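Local coordinates for protein Cif (Cell cycle inhibiting factor) (Escherichia coli, PDB 3EFY) that deamidates a specific glutamine of host NEDD8, thereby abolishing the activity of cullin-RING ubiquitin ligases and inhibiting the host cell cycle, at residues E40-R45 with F55-N60; S121-N126 with E131-L136; A16-F21 with Q162-D167; H66-D71 with C117-C122. All coordinates share one frame; numbering follows the deposited sequence.

Interaction 1 (E40-R45 with F55-N60); sequences EQLQER and FVLRVN
Leu42 of helix 39-47 and Leu57 of strand 54-61 join a helix to one face of the antiparallel sheet of this C-terminal part of Cif. The two side chains reach for each other tip to tip, methyl against methyl: Leu42 CD1 lies 3.7 Å from Leu57 CD1. The second branches are also close, with 4.0 Å from Leu42 CD2 to Leu57 CD2. In both residues CG stands anti to the backbone N (chi1 173° in Leu42 and 178° in Leu57), which carries both branches of each leucine into the space between helix and strand. The backbones therefore stay well apart, and the CA atoms of Leu42 and Leu57 are 9.5 Å from one another. Phe161 of the adjoining strand 159-166 packs on both leucines and on Val59, so this hydrophobic layer spans two strands. One turn on, Arg45 lies at the exposed margin. Its NH2 comes to 4.3 Å from CE1 of Phe55, and the aromatic carbon sits at the edge of the guanidinium, near its plane. Phe55, which also packs on Met49 and Pro50, faces helix 39-47 with Leu57, whereas Val56 and Arg58 leave the opposite face toward Met18 of helix 10-22. Such alternation is typical of a strand with a helix on each face of its sheet, the layered build expected of a papain-like fold.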
loop_
_atom_site.group_PDB
_atom_site.type_symbol
_atom_site.label_atom_id
_atom_site.label_comp_id
_atom_site.label_asym_id
_atom_site.label_seq_id
_atom_site.Cartn_x
_atom_site.Cartn_y
_atom_site.Cartn_z
ATOM N N GLU A 40 19.408 15.981 -16.106
ATOM C CA GLU A 40 19.178 16.847 -17.264
ATOM C C GLU A 40 17.757 16.699 -17.763
ATOM O O GLU A 40 17.092 17.691 -18.070
ATOM C CB GLU A 40 20.191 16.538 -18.357
ATOM C CG GLU A 40 19.891 16.995 -19.763
ATOM C CD GLU A 40 20.804 16.251 -20.757
ATOM O OE1 GLU A 40 20.346 15.283 -21.424
ATOM O OE2 GLU A 40 21.996 16.600 -20.800
ATOM N N GLN A 41 17.281 15.465 -17.835
ATOM C CA GLN A 41 15.916 15.203 -18.202
ATOM C C GLN A 41 14.894 15.855 -17.252
ATOM O O GLN A 41 13.892 16.451 -17.652
ATOM C CB GLN A 41 15.727 13.691 -18.213
ATOM C CG GLN A 41 14.793 13.181 -19.136
ATOM C CD GLN A 41 14.893 11.635 -19.261
ATOM O OE1 GLN A 41 15.749 10.962 -18.642
ATOM N NE2 GLN A 41 14.016 11.093 -20.077
ATOM N N LEU A 42 15.117 15.710 -15.946
ATOM C CA LEU A 42 14.253 16.291 -14.968
ATOM C C LEU A 42 14.234 17.838 -15.122
ATOM O O LEU A 42 13.178 18.447 -15.085
ATOM C CB LEU A 42 14.746 15.943 -13.532
ATOM C CG LEU A 42 13.941 16.681 -12.448
ATOM C CD1 LEU A 42 12.473 16.217 -12.412
ATOM C CD2 LEU A 42 14.582 16.521 -11.079
ATOM N N GLN A 43 15.392 18.450 -15.334
ATOM C CA GLN A 43 15.484 19.919 -15.465
ATOM C C GLN A 43 14.621 20.410 -16.679
ATOM O O GLN A 43 13.881 21.409 -16.568
ATOM C CB GLN A 43 16.941 20.394 -15.570
ATOM C CG GLN A 43 17.746 20.205 -14.276
ATOM C CD GLN A 43 19.241 20.419 -14.445
ATOM O OE1 GLN A 43 19.797 20.258 -15.551
ATOM N NE2 GLN A 43 19.925 20.750 -13.339
ATOM N N GLU A 44 14.664 19.644 -17.757
ATOM C CA GLU A 44 13.780 19.937 -18.917
ATOM C C GLU A 44 12.339 19.781 -18.566
ATOM O O GLU A 44 11.534 20.661 -18.912
ATOM C CB GLU A 44 14.159 19.124 -20.159
ATOM C CG GLU A 44 15.535 19.451 -20.686
ATOM C CD GLU A 44 15.580 20.810 -21.331
ATOM O OE1 GLU A 44 14.626 21.157 -22.083
ATOM O OE2 GLU A 44 16.555 21.540 -21.067
ATOM N N ARG A 45 11.963 18.688 -17.865
ATOM C CA ARG A 45 10.578 18.472 -17.505
ATOM C C ARG A 45 10.088 19.612 -16.593
ATOM O O ARG A 45 8.938 20.028 -16.675
ATOM C CB ARG A 45 10.390 17.109 -16.844
ATOM C CG ARG A 45 10.510 15.897 -17.814
ATOM C CD ARG A 45 9.261 15.791 -18.801
ATOM N NE ARG A 45 8.011 15.701 -18.077
ATOM C CZ ARG A 45 7.545 14.595 -17.483
ATOM N NH1 ARG A 45 8.226 13.444 -17.547
ATOM N NH2 ARG A 45 6.445 14.641 -16.779
ATOM N N PHE A 55 2.409 16.692 -9.121
ATOM C CA PHE A 55 3.383 15.636 -9.441
ATOM C C PHE A 55 4.113 15.202 -8.200
ATOM O O PHE A 55 4.277 15.964 -7.253
ATOM C CB PHE A 55 4.450 16.158 -10.408
ATOM C CG PHE A 55 3.900 16.553 -11.747
ATOM C CD1 PHE A 55 3.891 15.640 -12.789
ATOM C CD2 PHE A 55 3.405 17.836 -11.953
ATOM C CE1 PHE A 55 3.370 16.001 -14.061
ATOM C CE2 PHE A 55 2.896 18.217 -13.190
ATOM C CZ PHE A 55 2.878 17.289 -14.246
ATOM N N VAL A 56 4.525 13.950 -8.222
ATOM C CA VAL A 56 5.420 13.425 -7.181
ATOM C C VAL A 56 6.720 12.964 -7.828
ATOM O O VAL A 56 6.702 12.309 -8.890
ATOM C CB VAL A 56 4.685 12.331 -6.378
ATOM C CG1 VAL A 56 4.167 11.123 -7.208
ATOM C CG2 VAL A 56 5.523 11.912 -5.258
ATOM N N LEU A 57 7.831 13.313 -7.199
ATOM C CA LEU A 57 9.159 13.048 -7.655
ATOM C C LEU A 57 9.889 12.177 -6.651
ATOM O O LEU A 57 10.092 12.592 -5.471
ATOM C CB LEU A 57 9.915 14.352 -7.850
ATOM C CG LEU A 57 11.350 14.324 -8.290
ATOM C CD1 LEU A 57 11.476 13.888 -9.780
ATOM C CD2 LEU A 57 11.973 15.733 -8.126
ATOM N N ARG A 58 10.282 10.969 -7.100
ATOM C CA ARG A 58 11.126 10.108 -6.254
ATOM C C ARG A 58 12.581 10.361 -6.580
ATOM O O ARG A 58 12.975 10.310 -7.745
ATOM C CB ARG A 58 10.811 8.621 -6.463
ATOM C CG ARG A 58 11.527 7.758 -5.428
ATOM C CD ARG A 58 11.524 6.323 -5.880
ATOM N NE ARG A 58 12.054 5.402 -4.869
ATOM C CZ ARG A 58 13.334 5.289 -4.516
ATOM N NH1 ARG A 58 14.263 6.060 -5.052
ATOM N NH2 ARG A 58 13.686 4.398 -3.589
ATOM N N VAL A 59 13.376 10.722 -5.571
ATOM C CA VAL A 59 14.767 11.021 -5.725
ATOM C C VAL A 59 15.671 9.946 -5.135
ATOM O O VAL A 59 15.575 9.637 -3.957
ATOM C CB VAL A 59 15.159 12.342 -4.995
ATOM C CG1 VAL A 59 16.605 12.716 -5.325
ATOM C CG2 VAL A 59 14.143 13.479 -5.387
ATOM N N ASN A 60 16.554 9.430 -5.968
ATOM C CA ASN A 60 17.626 8.495 -5.541
ATOM C C ASN A 60 18.900 9.324 -5.622
ATOM O O ASN A 60 19.410 9.625 -6.708
ATOM C CB ASN A 60 17.629 7.282 -6.491
ATOM C CG ASN A 60 17.861 5.972 -5.813
ATOM O OD1 ASN A 60 18.652 5.162 -6.371
ATOM N ND2 ASN A 60 17.178 5.654 -4.697
#

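Interaction 2 (S121-N126 with E131-L136); sequences SCMSQN and EQIATL
The amide of Gln132 is the flat group here, and it meets Cys122 with its outer end, not with either face. OE1 of Gln132 lies 3.7 Å from Cys122 CB, while Cys122 SG stands beyond the same end, 3.9 Å from Gln132 OE1 and 4.1 Å from Gln132 NE2. With CG anti to the backbone N (chi1 176°) and the chain extended at chi2 (175°), the amide is carried straight across to the facing helix. There, NE2 makes a weak hydrogen bond to Asn118 OD1 one turn before Cys122, which may restrain the rotation of the amide. The second contact is apolar and looser. Met123 CE approaches Ile133 CD1 at 4.2 Å, and the two side chains cross at about a right angle. Backbone bonding shapes the turn that lets the chain double back. Asn126, with positive phi, is the C-prime residue of a Schellman motif: Lys127 N bonds to Cys122 O, and Asn126 N to Met123 O. On the other side of the turn, Asp129 OD1 accepts a hydrogen bond from Gln132 N near the start of the next helix. Helices 113-124 and 130-137 thus form a helical hairpin, with Tyr119 of the first packing on Gln132, Ile133 and Leu136 of the second, and Ile133 also resting on Leu146 of a following loop.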
loop_
_atom_site.group_PDB
_atom_site.type_symbol
_atom_site.label_atom_id
_atom_site.label_comp_id
_atom_site.label_asym_id
_atom_site.label_seq_id
_atom_site.Cartn_x
_atom_site.Cartn_y
_atom_site.Cartn_z
ATOM N N SER A 121 21.519 20.660 -8.433
ATOM C CA SER A 121 22.516 21.224 -9.329
ATOM C C SER A 121 23.893 21.328 -8.652
ATOM O O SER A 121 24.889 20.897 -9.205
ATOM C CB SER A 121 22.066 22.587 -9.847
ATOM O OG SER A 121 23.023 23.022 -10.798
ATOM N N CYS A 122 23.922 21.863 -7.446
ATOM C CA CYS A 122 25.178 21.965 -6.680
ATOM C C CYS A 122 25.805 20.600 -6.398
ATOM O O CYS A 122 26.981 20.393 -6.663
ATOM C CB CYS A 122 24.947 22.694 -5.362
ATOM S SG CYS A 122 24.546 24.427 -5.547
ATOM N N MET A 123 25.025 19.647 -5.882
ATOM C CA MET A 123 25.553 18.329 -5.563
ATOM C C MET A 123 26.049 17.595 -6.808
ATOM O O MET A 123 27.062 16.894 -6.769
ATOM C CB MET A 123 24.498 17.510 -4.802
ATOM C CG MET A 123 24.881 16.145 -4.359
ATOM S SD MET A 123 26.163 16.225 -3.052
ATOM C CE MET A 123 25.674 17.733 -2.293
ATOM N N SER A 124 25.374 17.778 -7.936
ATOM C CA SER A 124 25.783 17.102 -9.170
ATOM C C SER A 124 27.139 17.603 -9.677
ATOM O O SER A 124 27.801 16.898 -10.401
ATOM C CB SER A 124 24.730 17.247 -10.277
ATOM O OG SER A 124 24.528 18.584 -10.611
ATOM N N GLN A 125 27.534 18.791 -9.254
ATOM C CA GLN A 125 28.808 19.406 -9.617
ATOM C C GLN A 125 29.833 19.311 -8.474
ATOM O O GLN A 125 30.859 20.008 -8.503
ATOM C CB GLN A 125 28.579 20.864 -9.939
ATOM C CG GLN A 125 27.756 21.108 -11.187
ATOM C CD GLN A 125 27.411 22.550 -11.353
ATOM O OE1 GLN A 125 26.303 22.979 -11.029
ATOM N NE2 GLN A 125 28.364 23.330 -11.841
ATOM N N ASN A 126 29.535 18.481 -7.483
ATOM C CA ASN A 126 30.369 18.289 -6.290
ATOM C C ASN A 126 30.630 19.572 -5.507
ATOM O O ASN A 126 31.712 19.740 -4.939
ATOM C CB ASN A 126 31.701 17.603 -6.660
ATOM C CG ASN A 126 32.399 16.932 -5.455
ATOM O OD1 ASN A 126 31.753 16.451 -4.499
ATOM N ND2 ASN A 126 33.737 16.892 -5.508
ATOM N N GLU A 131 25.319 23.913 4.873
ATOM C CA GLU A 131 24.192 24.664 5.353
ATOM C C GLU A 131 22.971 24.349 4.483
ATOM O O GLU A 131 21.887 24.215 5.011
ATOM C CB GLU A 131 24.461 26.174 5.387
ATOM C CG GLU A 131 25.565 26.584 6.381
ATOM C CD GLU A 131 25.164 26.530 7.856
ATOM O OE1 GLU A 131 24.007 26.170 8.191
ATOM O OE2 GLU A 131 26.040 26.853 8.705
ATOM N N GLN A 132 23.207 24.234 3.184
ATOM C CA GLN A 132 22.142 23.923 2.194
ATOM C C GLN A 132 21.520 22.546 2.535
ATOM O O GLN A 132 20.316 22.391 2.627
ATOM C CB GLN A 132 22.742 23.938 0.815
ATOM C CG GLN A 132 21.815 23.545 -0.282
ATOM C CD GLN A 132 22.434 23.695 -1.652
ATOM O OE1 GLN A 132 23.524 23.168 -1.953
ATOM N NE2 GLN A 132 21.727 24.419 -2.509
ATOM N N ILE A 133 22.379 21.571 2.797
ATOM C CA ILE A 133 21.928 20.198 3.127
ATOM C C ILE A 133 21.178 20.166 4.440
ATOM O O ILE A 133 20.110 19.577 4.559
ATOM C CB ILE A 133 23.128 19.205 3.133
ATOM C CG1 ILE A 133 23.740 19.065 1.760
ATOM C CG2 ILE A 133 22.722 17.800 3.688
ATOM C CD1 ILE A 133 25.060 18.310 1.774
ATOM N N ALA A 134 21.701 20.834 5.475
ATOM C CA ALA A 134 20.975 20.884 6.738
ATOM C C ALA A 134 19.640 21.555 6.661
ATOM O O ALA A 134 18.668 21.100 7.268
ATOM C CB ALA A 134 21.809 21.571 7.823
ATOM N N THR A 135 19.561 22.649 5.910
ATOM C CA THR A 135 18.305 23.385 5.748
ATOM C C THR A 135 17.212 22.533 5.102
ATOM O O THR A 135 16.079 22.554 5.517
ATOM C CB THR A 135 18.491 24.666 4.967
ATOM O OG1 THR A 135 19.289 25.567 5.768
ATOM C CG2 THR A 135 17.162 25.341 4.697
ATOM N N LEU A 136 17.621 21.710 4.154
ATOM C CA LEU A 136 16.666 20.842 3.440
ATOM C C LEU A 136 16.319 19.554 4.199
ATOM O O LEU A 136 15.160 19.144 4.219
ATOM C CB LEU A 136 17.202 20.498 2.055
ATOM C CG LEU A 136 17.209 21.672 1.060
ATOM C CD1 LEU A 136 18.074 21.372 -0.179
ATOM C CD2 LEU A 136 15.723 22.028 0.698
#

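Interaction 3 (A16-F21 with Q162-D167); sequences AIMKLF and QLFEYD
Helix 16-21 runs at 34° to strand 162-166, the two axes approaching to 10.0 Å, and Phe21 and Tyr166 bring the backbones nearest, with CA atoms 6.3 Å apart. Their rings form a T-shaped pair with planes at 74° and centroids 4.7 Å apart. The edge of Phe21 points into the face of Tyr166, its CD1 lying over the centre of that ring and 3.6 Å from Tyr166 CD1. Tyr166 takes the unusual first torsion in which CG lies between the backbone N and carbonyl carbon (chi1 74°), turning the ring alongside Phe21 so that both side chains point the same way. Its OH is hydrogen-bonded to Asp71 OD1 in the sheet, which fixes the far end of the ring. A turn earlier, Met18, its chain bent at chi2 and chi3, sets CE 3.5 Å from CD1 of Phe164; the two side chains cross at about a right angle. One water ties the ends together, donating to Phe21 O at 2.7 Å and accepting from Asp167 N at 3.0 Å. The helix also meets the second subunit: Lys19 forms a salt bridge with Asp23 of that subunit, and Leu20 packs on its Leu181. A helix that opens with the probable active-site cysteine, Cys10, and lies against an antiparallel sheet is consistent with the papain-like fold of cysteine enzymes.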
loop_
_atom_site.group_PDB
_atom_site.type_symbol
_atom_site.label_atom_id
_atom_site.label_comp_id
_atom_site.label_asym_id
_atom_site.label_seq_id
_atom_site.Cartn_x
_atom_site.Cartn_y
_atom_site.Cartn_z
ATOM N N ALA A 16 7.059 3.287 -0.631
ATOM C CA ALA A 16 5.755 3.180 -0.048
ATOM C C ALA A 16 4.939 4.476 -0.231
ATOM O O ALA A 16 3.743 4.426 -0.429
ATOM C CB ALA A 16 5.874 2.823 1.413
ATOM N N ILE A 17 5.604 5.599 -0.118
ATOM C CA ILE A 17 4.992 6.893 -0.357
ATOM C C ILE A 17 4.552 7.031 -1.817
ATOM O O ILE A 17 3.412 7.479 -2.093
ATOM C CB ILE A 17 5.892 8.049 0.048
ATOM C CG1 ILE A 17 6.165 8.042 1.551
ATOM C CG2 ILE A 17 5.225 9.386 -0.358
ATOM C CD1 ILE A 17 7.298 8.922 1.940
ATOM N N MET A 18 5.375 6.573 -2.768
ATOM C CA MET A 18 4.951 6.562 -4.167
ATOM C C MET A 18 3.674 5.734 -4.350
ATOM O O MET A 18 2.762 6.157 -5.072
ATOM C CB MET A 18 6.067 6.049 -5.081
ATOM C CG MET A 18 7.288 6.934 -5.092
ATOM S SD MET A 18 7.022 8.598 -5.739
ATOM C CE MET A 18 7.021 8.270 -7.529
ATOM N N LYS A 19 3.592 4.578 -3.691
ATOM C CA LYS A 19 2.380 3.738 -3.787
ATOM C C LYS A 19 1.151 4.498 -3.236
ATOM O O LYS A 19 0.048 4.445 -3.822
ATOM C CB LYS A 19 2.552 2.422 -3.041
ATOM C CG LYS A 19 3.609 1.515 -3.667
ATOM C CD LYS A 19 3.682 0.179 -2.921
ATOM C CE LYS A 19 4.763 -0.770 -3.518
ATOM N NZ LYS A 19 5.038 -1.954 -2.593
ATOM N N LEU A 20 1.339 5.209 -2.130
ATOM C CA LEU A 20 0.244 6.003 -1.562
ATOM C C LEU A 20 -0.269 7.037 -2.527
ATOM O O LEU A 20 -1.479 7.276 -2.627
ATOM C CB LEU A 20 0.675 6.696 -0.241
ATOM C CG LEU A 20 0.759 5.713 0.935
ATOM C CD1 LEU A 20 1.375 6.422 2.139
ATOM C CD2 LEU A 20 -0.618 5.139 1.338
ATOM N N PHE A 21 0.636 7.707 -3.231
ATOM C CA PHE A 21 0.200 8.731 -4.191
ATOM C C PHE A 21 -0.432 8.173 -5.448
ATOM O O PHE A 21 -1.310 8.810 -6.023
ATOM C CB PHE A 21 1.346 9.646 -4.593
ATOM C CG PHE A 21 1.582 10.775 -3.594
ATOM C CD1 PHE A 21 0.964 12.006 -3.719
ATOM C CD2 PHE A 21 2.362 10.584 -2.469
ATOM C CE1 PHE A 21 1.148 13.007 -2.775
ATOM C CE2 PHE A 21 2.537 11.575 -1.552
ATOM C CZ PHE A 21 1.935 12.794 -1.682
ATOM N N GLN A 162 12.337 9.485 -10.530
ATOM C CA GLN A 162 11.080 9.011 -11.150
ATOM C C GLN A 162 10.038 10.096 -10.930
ATOM O O GLN A 162 9.922 10.639 -9.811
ATOM C CB GLN A 162 10.592 7.708 -10.548
ATOM C CG GLN A 162 11.623 6.577 -10.703
ATOM C CD GLN A 162 11.183 5.280 -10.076
ATOM O OE1 GLN A 162 10.097 5.191 -9.474
ATOM N NE2 GLN A 162 12.006 4.234 -10.239
ATOM N N LEU A 163 9.319 10.456 -12.006
ATOM C CA LEU A 163 8.376 11.575 -11.946
ATOM C C LEU A 163 6.999 11.110 -12.438
ATOM O O LEU A 163 6.894 10.590 -13.575
ATOM C CB LEU A 163 8.861 12.697 -12.814
ATOM C CG LEU A 163 8.043 13.960 -12.933
ATOM C CD1 LEU A 163 7.835 14.629 -11.547
ATOM C CD2 LEU A 163 8.747 14.915 -13.925
ATOM N N PHE A 164 5.984 11.305 -11.638
ATOM C CA PHE A 164 4.630 10.906 -11.972
ATOM C C PHE A 164 3.615 12.007 -11.672
ATOM O O PHE A 164 3.696 12.674 -10.631
ATOM C CB PHE A 164 4.186 9.687 -11.163
ATOM C CG PHE A 164 4.887 8.397 -11.483
ATOM C CD1 PHE A 164 6.123 8.113 -10.941
ATOM C CD2 PHE A 164 4.260 7.419 -12.239
ATOM C CE1 PHE A 164 6.742 6.878 -11.168
ATOM C CE2 PHE A 164 4.890 6.175 -12.459
ATOM C CZ PHE A 164 6.145 5.937 -11.907
ATOM N N GLU A 165 2.583 12.163 -12.524
ATOM C CA GLU A 165 1.427 12.938 -12.133
ATOM C C GLU A 165 0.596 12.197 -11.099
ATOM O O GLU A 165 0.498 10.966 -11.159
ATOM C CB GLU A 165 0.583 13.240 -13.394
ATOM C CG GLU A 165 -0.594 14.151 -13.095
ATOM C CD GLU A 165 -1.500 14.455 -14.297
ATOM O OE1 GLU A 165 -1.106 14.123 -15.464
ATOM O OE2 GLU A 165 -2.601 15.040 -14.013
ATOM N N TYR A 166 0.013 12.903 -10.130
ATOM C CA TYR A 166 -0.926 12.286 -9.231
ATOM C C TYR A 166 -2.210 13.094 -9.115
ATOM O O TYR A 166 -2.206 14.286 -9.441
ATOM C CB TYR A 166 -0.309 12.084 -7.847
ATOM C CG TYR A 166 -0.139 13.311 -6.966
ATOM C CD1 TYR A 166 -1.167 13.742 -6.102
ATOM C CD2 TYR A 166 1.040 14.032 -6.969
ATOM C CE1 TYR A 166 -1.003 14.805 -5.292
ATOM C CE2 TYR A 166 1.215 15.113 -6.148
ATOM C CZ TYR A 166 0.194 15.511 -5.290
ATOM O OH TYR A 166 0.330 16.592 -4.423
ATOM N N ASP A 167 -3.246 12.413 -8.642
ATOM C CA ASP A 167 -4.570 12.998 -8.366
ATOM C C ASP A 167 -4.758 13.072 -6.876
ATOM O O ASP A 167 -4.589 12.070 -6.182
ATOM C CB ASP A 167 -5.628 12.101 -8.951
ATOM C CG ASP A 167 -5.557 12.029 -10.432
ATOM O OD1 ASP A 167 -5.381 13.090 -11.069
ATOM O OD2 ASP A 167 -5.710 10.911 -10.966
HETATM O O HOH W 1 -2.712 9.534 -8.273
#

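Interaction 4 (H66-D71 with C117-C122); sequences HAYIVD and CNYFSC
Tyr68 extends from strand 66-72 toward Tyr119 and Phe120 of helix 113-124, touching both chiefly through its hydroxyl. At CB, the first torsion places CG between the backbone N and carbonyl carbon (chi1 46°), so the ring stands out from the strand toward the helix. Val59 of the adjacent strand lays its methyls over one face of the ring, and Phe137 makes an edge-to-face pair with it. CE1 of Tyr68 then comes to 4.3 Å from Phe120 CE1, the two side chains sliding past each other in opposite directions. This places the contact between the central antiparallel sheet of what is probably a papain-like fold and a helix on the side opposite helix 10-22. Two residues before Tyr68 on the same strand is the active-site His66, whose NE2 is hydrogen-bonded to Gln86 OE1. At the tip, Tyr68 OH sits at the edges of two rings, 3.4 Å from Tyr119 CE2 and 3.6 Å from Phe120 CE1. Its polar partner is Asp61 OD2, to which Tyr119 OH is also hydrogen-bonded, so two buried tyrosine hydroxyls converge on one carboxylate oxygen. The Phe120 ring also makes edge-to-face pairs with Phe159 and Phe161.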
loop_
_atom_site.group_PDB
_atom_site.type_symbol
_atom_site.label_atom_id
_atom_site.label_comp_id
_atom_site.label_asym_id
_atom_site.label_seq_id
_atom_site.Cartn_x
_atom_site.Cartn_y
_atom_site.Cartn_z
ATOM N N HIS A 66 20.996 8.785 -0.158
ATOM C CA HIS A 66 19.740 8.975 0.488
ATOM C C HIS A 66 18.621 8.979 -0.591
ATOM O O HIS A 66 18.909 9.262 -1.730
ATOM C CB HIS A 66 19.804 10.337 1.177
ATOM C CG HIS A 66 18.630 10.614 2.038
ATOM N ND1 HIS A 66 18.002 9.618 2.751
ATOM C CD2 HIS A 66 17.973 11.771 2.329
ATOM C CE1 HIS A 66 16.965 10.146 3.374
ATOM N NE2 HIS A 66 16.957 11.454 3.184
ATOM N N ALA A 67 17.457 8.493 -0.240
ATOM C CA ALA A 67 16.270 8.586 -1.117
ATOM C C ALA A 67 15.145 9.325 -0.414
ATOM O O ALA A 67 14.989 9.248 0.803
ATOM C CB ALA A 67 15.793 7.180 -1.529
ATOM N N TYR A 68 14.297 10.018 -1.187
ATOM C CA TYR A 68 13.272 10.867 -0.592
ATOM C C TYR A 68 12.274 11.306 -1.671
ATOM O O TYR A 68 12.533 11.090 -2.845
ATOM C CB TYR A 68 13.903 12.089 0.118
ATOM C CG TYR A 68 14.952 12.803 -0.632
ATOM C CD1 TYR A 68 14.645 13.877 -1.476
ATOM C CD2 TYR A 68 16.313 12.419 -0.606
ATOM C CE1 TYR A 68 15.647 14.557 -2.174
ATOM C CE2 TYR A 68 17.248 13.051 -1.323
ATOM C CZ TYR A 68 16.951 14.124 -2.136
ATOM O OH TYR A 68 17.966 14.764 -2.822
ATOM N N ILE A 69 11.180 11.922 -1.245
ATOM C CA ILE A 69 10.052 12.294 -2.152
ATOM C C ILE A 69 9.912 13.811 -2.157
ATOM O O ILE A 69 9.934 14.426 -1.090
ATOM C CB ILE A 69 8.768 11.693 -1.683
ATOM C CG1 ILE A 69 8.806 10.147 -1.577
ATOM C CG2 ILE A 69 7.625 12.120 -2.634
ATOM C CD1 ILE A 69 9.232 9.464 -2.861
ATOM N N VAL A 70 9.713 14.406 -3.340
ATOM C CA VAL A 70 9.349 15.821 -3.478
ATOM C C VAL A 70 7.960 15.849 -4.107
ATOM O O VAL A 70 7.731 15.245 -5.172
ATOM C CB VAL A 70 10.326 16.555 -4.304
ATOM C CG1 VAL A 70 9.885 18.051 -4.458
ATOM C CG2 VAL A 70 11.724 16.497 -3.682
ATOM N N ASP A 71 7.034 16.457 -3.370
ATOM C CA ASP A 71 5.609 16.555 -3.745
ATOM C C ASP A 71 5.476 17.987 -4.310
ATOM O O ASP A 71 5.769 18.974 -3.588
ATOM C CB ASP A 71 4.764 16.286 -2.507
ATOM C CG ASP A 71 3.255 16.486 -2.707
ATOM O OD1 ASP A 71 2.836 16.871 -3.820
ATOM O OD2 ASP A 71 2.490 16.233 -1.739
ATOM N N CYS A 117 15.888 22.103 -6.230
ATOM C CA CYS A 117 16.527 22.031 -7.525
ATOM C C CYS A 117 17.947 22.627 -7.566
ATOM O O CYS A 117 18.870 22.091 -8.191
ATOM C CB CYS A 117 15.609 22.624 -8.601
ATOM S SG CYS A 117 14.182 21.530 -8.867
ATOM N N ASN A 118 18.136 23.738 -6.883
ATOM C CA ASN A 118 19.456 24.319 -6.762
ATOM C C ASN A 118 20.370 23.333 -6.050
ATOM O O ASN A 118 21.516 23.139 -6.464
ATOM C CB ASN A 118 19.408 25.615 -5.975
ATOM C CG ASN A 118 20.811 26.226 -5.768
ATOM O OD1 ASN A 118 21.373 26.192 -4.663
ATOM N ND2 ASN A 118 21.396 26.754 -6.848
ATOM N N TYR A 119 19.853 22.679 -5.015
ATOM C CA TYR A 119 20.627 21.629 -4.322
ATOM C C TYR A 119 21.066 20.516 -5.293
ATOM O O TYR A 119 22.238 20.108 -5.322
ATOM C CB TYR A 119 19.854 21.059 -3.063
ATOM C CG TYR A 119 20.375 19.732 -2.648
ATOM C CD1 TYR A 119 21.584 19.621 -1.969
ATOM C CD2 TYR A 119 19.750 18.551 -3.076
ATOM C CE1 TYR A 119 22.128 18.403 -1.684
ATOM C CE2 TYR A 119 20.273 17.319 -2.771
ATOM C CZ TYR A 119 21.464 17.245 -2.073
ATOM O OH TYR A 119 22.041 16.050 -1.802
ATOM N N PHE A 120 20.141 19.996 -6.119
ATOM C CA PHE A 120 20.503 18.948 -7.071
ATOM C C PHE A 120 21.650 19.424 -7.966
ATOM O O PHE A 120 22.630 18.699 -8.228
ATOM C CB PHE A 120 19.325 18.573 -8.005
ATOM C CG PHE A 120 18.103 18.007 -7.322
ATOM C CD1 PHE A 120 18.162 17.277 -6.177
ATOM C CD2 PHE A 120 16.864 18.183 -7.916
ATOM C CE1 PHE A 120 17.029 16.806 -5.604
ATOM C CE2 PHE A 120 15.754 17.689 -7.378
ATOM C CZ PHE A 120 15.801 17.002 -6.218
ATOM N N SER A 121 21.519 20.660 -8.433
ATOM C CA SER A 121 22.516 21.224 -9.329
ATOM C C SER A 121 23.893 21.328 -8.652
ATOM O O SER A 121 24.889 20.897 -9.205
ATOM C CB SER A 121 22.066 22.587 -9.847
ATOM O OG SER A 121 23.023 23.022 -10.798
ATOM N N CYS A 122 23.922 21.863 -7.446
ATOM C CA CYS A 122 25.178 21.965 -6.680
ATOM C C CYS A 122 25.805 20.600 -6.398
ATOM O O CYS A 122 26.981 20.393 -6.663
ATOM C CB CYS A 122 24.947 22.694 -5.362
ATOM S SG CYS A 122 24.546 24.427 -5.547
#

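How the interactions relate
Interactions 1, 3 and 4 are held together by the antiparallel sheet. Strand 54-61 runs between strands 66-72 and 159-166, bonded to interaction 3 through Arg58 N to Gln162 O (2.8 Å) and to interaction 4 through Leu57 N to Val70 O (2.8 Å). Helix 10-22 covers one face, helices 39-47 and 113-124 the other, where Phe120 packs on Leu42. Interaction 2 lies outermost, sharing Ser121 and Cys122 with interaction 4, its centre about 24 Å from that of interaction 3. Interaction 4 holds the active-site His66, and the Tyr68 side chain is about 4 Å from that of Gln86. The side chains of Ile133 and His66 are about 8 Å apart, those of Met18 and Cys10 about 12 Å.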